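Local coordinates for polyprenyl synthetase (Nonlabens dokdonensis, PDB 6KD7), which binds pyrophosphate and probably works as a magnesium-dependent prenyltransferase making geranylgeranyl pyrophosphate, at residues Asn2-Leu7 with Arg43-Leu48. Numbering follows the deposited sequence.
Sequences NTLKSL and RPLLTL. With PPV (pyrophosphate), chain B.
Leu45 reaches from helix 42-54 to the first turn of helix 4-18 and divides its two methyls between Leu4 and Leu7. Its CD1 lies 4.0 Å from Leu4 CD2, while its CD2 packs at 4.0 Å against Leu7 CB, so a branched leucine serves two neighbours at once. About a turn further along helix 42-54, Leu48 CB meets Leu7 CD2 at 4.1 Å, the two side chains running past each other in opposite directions. Met49 also touches Leu4 and Leu7. Thr3, at the N-cap of helix 4-18, starts the turn that carries Leu4 and Leu7; its OG1 accepts from Ser6 N at 3.0 Å, a hydroxyl suiting a place where the first backbone N-H groups lack carbonyl partners.

On another side of helix 42-54, Arg43 turns to the pyrophosphate. Its chain, extended from CG to NE, brings the guanidinium edge to the ligand, where NH1 (2.6 Å) and NH2 (2.8 Å) both donate to O21, so that two N-H groups grip a single oxygen. Val68, Leu172 and the pocket residue His72 touch its side chain. A leucine in its place would probably leave the charge of O21 less well balanced and the pyrophosphate less firmly held. Helix 42-54 thus joins two chemistries: hydrophobic packing ties it to the N-terminal helix, and a buried positive charge serves the diphosphate pocket of this mainly helical fold.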
loop_
_atom_site.group_PDB
_atom_site.type_symbol
_atom_site.label_atom_id
_atom_site.label_comp_id
_atom_site.label_asym_id
_atom_site.label_seq_id
_atom_site.Cartn_x
_atom_site.Cartn_y
_atom_site.Cartn_z
ATOM N N ASN A 2 -6.659 50.413 -22.436
ATOM C CA ASN A 2 -6.366 50.680 -21.013
ATOM C C ASN A 2 -5.094 49.927 -20.651
ATOM O O ASN A 2 -4.700 49.002 -21.400
ATOM C CB ASN A 2 -7.519 50.289 -20.101
ATOM C CG ASN A 2 -8.711 51.184 -20.332
ATOM O OD1 ASN A 2 -9.176 51.828 -19.411
ATOM N ND2 ASN A 2 -9.176 51.269 -21.564
ATOM N N THR A 3 -4.475 50.353 -19.561
ATOM C CA THR A 3 -3.322 49.673 -18.930
ATOM C C THR A 3 -3.767 48.278 -18.467
ATOM O O THR A 3 -4.935 48.141 -18.013
ATOM C CB THR A 3 -2.805 50.543 -17.776
ATOM O OG1 THR A 3 -3.692 50.428 -16.655
ATOM C CG2 THR A 3 -2.690 52.000 -18.184
ATOM N N LEU A 4 -2.878 47.291 -18.577
ATOM C CA LEU A 4 -3.013 45.967 -17.918
ATOM C C LEU A 4 -3.605 46.138 -16.517
ATOM O O LEU A 4 -4.550 45.388 -16.186
ATOM C CB LEU A 4 -1.652 45.283 -17.800
ATOM C CG LEU A 4 -1.131 44.551 -19.035
ATOM C CD1 LEU A 4 0.020 43.620 -18.625
ATOM C CD2 LEU A 4 -2.240 43.784 -19.765
ATOM N N LYS A 5 -3.062 47.059 -15.714
ATOM C CA LYS A 5 -3.429 47.177 -14.278
ATOM C C LYS A 5 -4.902 47.595 -14.175
ATOM O O LYS A 5 -5.624 47.115 -13.305
ATOM C CB LYS A 5 -2.503 48.178 -13.582
ATOM C CG LYS A 5 -2.556 48.122 -12.063
ATOM C CD LYS A 5 -2.356 49.460 -11.382
ATOM C CE LYS A 5 -3.032 49.530 -10.027
ATOM N NZ LYS A 5 -2.763 50.826 -9.361
ATOM N N SER A 6 -5.329 48.506 -15.031
ATOM C CA SER A 6 -6.725 48.994 -15.090
ATOM C C SER A 6 -7.654 47.840 -15.544
ATOM O O SER A 6 -8.708 47.615 -14.894
ATOM C CB SER A 6 -6.789 50.193 -16.012
ATOM O OG SER A 6 -8.115 50.408 -16.453
ATOM N N LEU A 7 -7.307 47.155 -16.644
ATOM C CA LEU A 7 -8.078 45.975 -17.150
ATOM C C LEU A 7 -8.141 44.886 -16.064
ATOM O O LEU A 7 -9.264 44.399 -15.790
ATOM C CB LEU A 7 -7.446 45.467 -18.447
ATOM C CG LEU A 7 -7.664 46.375 -19.656
ATOM C CD1 LEU A 7 -6.928 45.844 -20.856
ATOM C CD2 LEU A 7 -9.151 46.566 -19.954
ATOM N N ARG A 43 -4.507 35.548 -19.978
ATOM C CA ARG A 43 -5.394 35.076 -21.079
ATOM C C ARG A 43 -6.650 35.937 -21.159
ATOM O O ARG A 43 -6.950 36.516 -22.187
ATOM C CB ARG A 43 -5.624 33.578 -20.905
ATOM C CG ARG A 43 -4.384 32.760 -21.244
ATOM C CD ARG A 43 -4.595 31.330 -20.809
ATOM N NE ARG A 43 -3.379 30.589 -21.041
ATOM C CZ ARG A 43 -2.359 30.699 -20.248
ATOM N NH1 ARG A 43 -1.278 30.011 -20.473
ATOM N NH2 ARG A 43 -2.419 31.481 -19.194
ATOM N N PRO A 44 -7.413 36.140 -20.078
ATOM C CA PRO A 44 -8.592 36.985 -20.170
ATOM C C PRO A 44 -8.259 38.417 -20.629
ATOM O O PRO A 44 -9.018 38.966 -21.348
ATOM C CB PRO A 44 -9.180 36.954 -18.756
ATOM C CG PRO A 44 -8.089 36.393 -17.887
ATOM C CD PRO A 44 -7.236 35.530 -18.782
ATOM N N LEU A 45 -7.122 38.963 -20.209
ATOM C CA LEU A 45 -6.720 40.348 -20.545
ATOM C C LEU A 45 -6.397 40.429 -22.020
ATOM O O LEU A 45 -6.624 41.469 -22.550
ATOM C CB LEU A 45 -5.532 40.817 -19.694
ATOM C CG LEU A 45 -5.805 40.852 -18.189
ATOM C CD1 LEU A 45 -4.701 41.555 -17.450
ATOM C CD2 LEU A 45 -7.133 41.496 -17.861
ATOM N N LEU A 46 -5.945 39.374 -22.673
ATOM C CA LEU A 46 -5.762 39.401 -24.146
ATOM C C LEU A 46 -7.126 39.664 -24.832
ATOM O O LEU A 46 -7.141 40.410 -25.838
ATOM C CB LEU A 46 -5.140 38.095 -24.639
ATOM C CG LEU A 46 -3.668 37.878 -24.279
ATOM C CD1 LEU A 46 -3.225 36.461 -24.612
ATOM C CD2 LEU A 46 -2.768 38.877 -24.969
ATOM N N THR A 47 -8.207 39.062 -24.326
ATOM C CA THR A 47 -9.581 39.173 -24.863
ATOM C C THR A 47 -9.991 40.657 -24.779
ATOM O O THR A 47 -10.355 41.218 -25.853
ATOM C CB THR A 47 -10.531 38.189 -24.160
ATOM O OG1 THR A 47 -10.106 36.854 -24.474
ATOM C CG2 THR A 47 -11.961 38.395 -24.608
ATOM N N LEU A 48 -9.853 41.268 -23.600
ATOM C CA LEU A 48 -10.201 42.696 -23.352
ATOM C C LEU A 48 -9.338 43.614 -24.230
ATOM O O LEU A 48 -9.881 44.518 -24.879
ATOM C CB LEU A 48 -10.024 43.031 -21.881
ATOM C CG LEU A 48 -10.786 42.147 -20.922
ATOM C CD1 LEU A 48 -10.516 42.582 -19.495
ATOM C CD2 LEU A 48 -12.276 42.148 -21.203
HETATM O O11 PPV B . 1.543 29.955 -16.516
HETATM P P1 PPV B . 0.465 30.897 -16.925
HETATM O O21 PPV B . 0.089 30.713 -18.345
HETATM O O31 PPV B . 0.821 32.313 -16.620
HETATM O OPP PPV B . -0.889 30.525 -16.068
HETATM P P2 PPV B . -1.510 30.789 -14.582
HETATM O O12 PPV B . -0.803 29.871 -13.656
HETATM O O22 PPV B . -1.224 32.226 -14.263
HETATM O O32 PPV B . -2.973 30.515 -14.626
#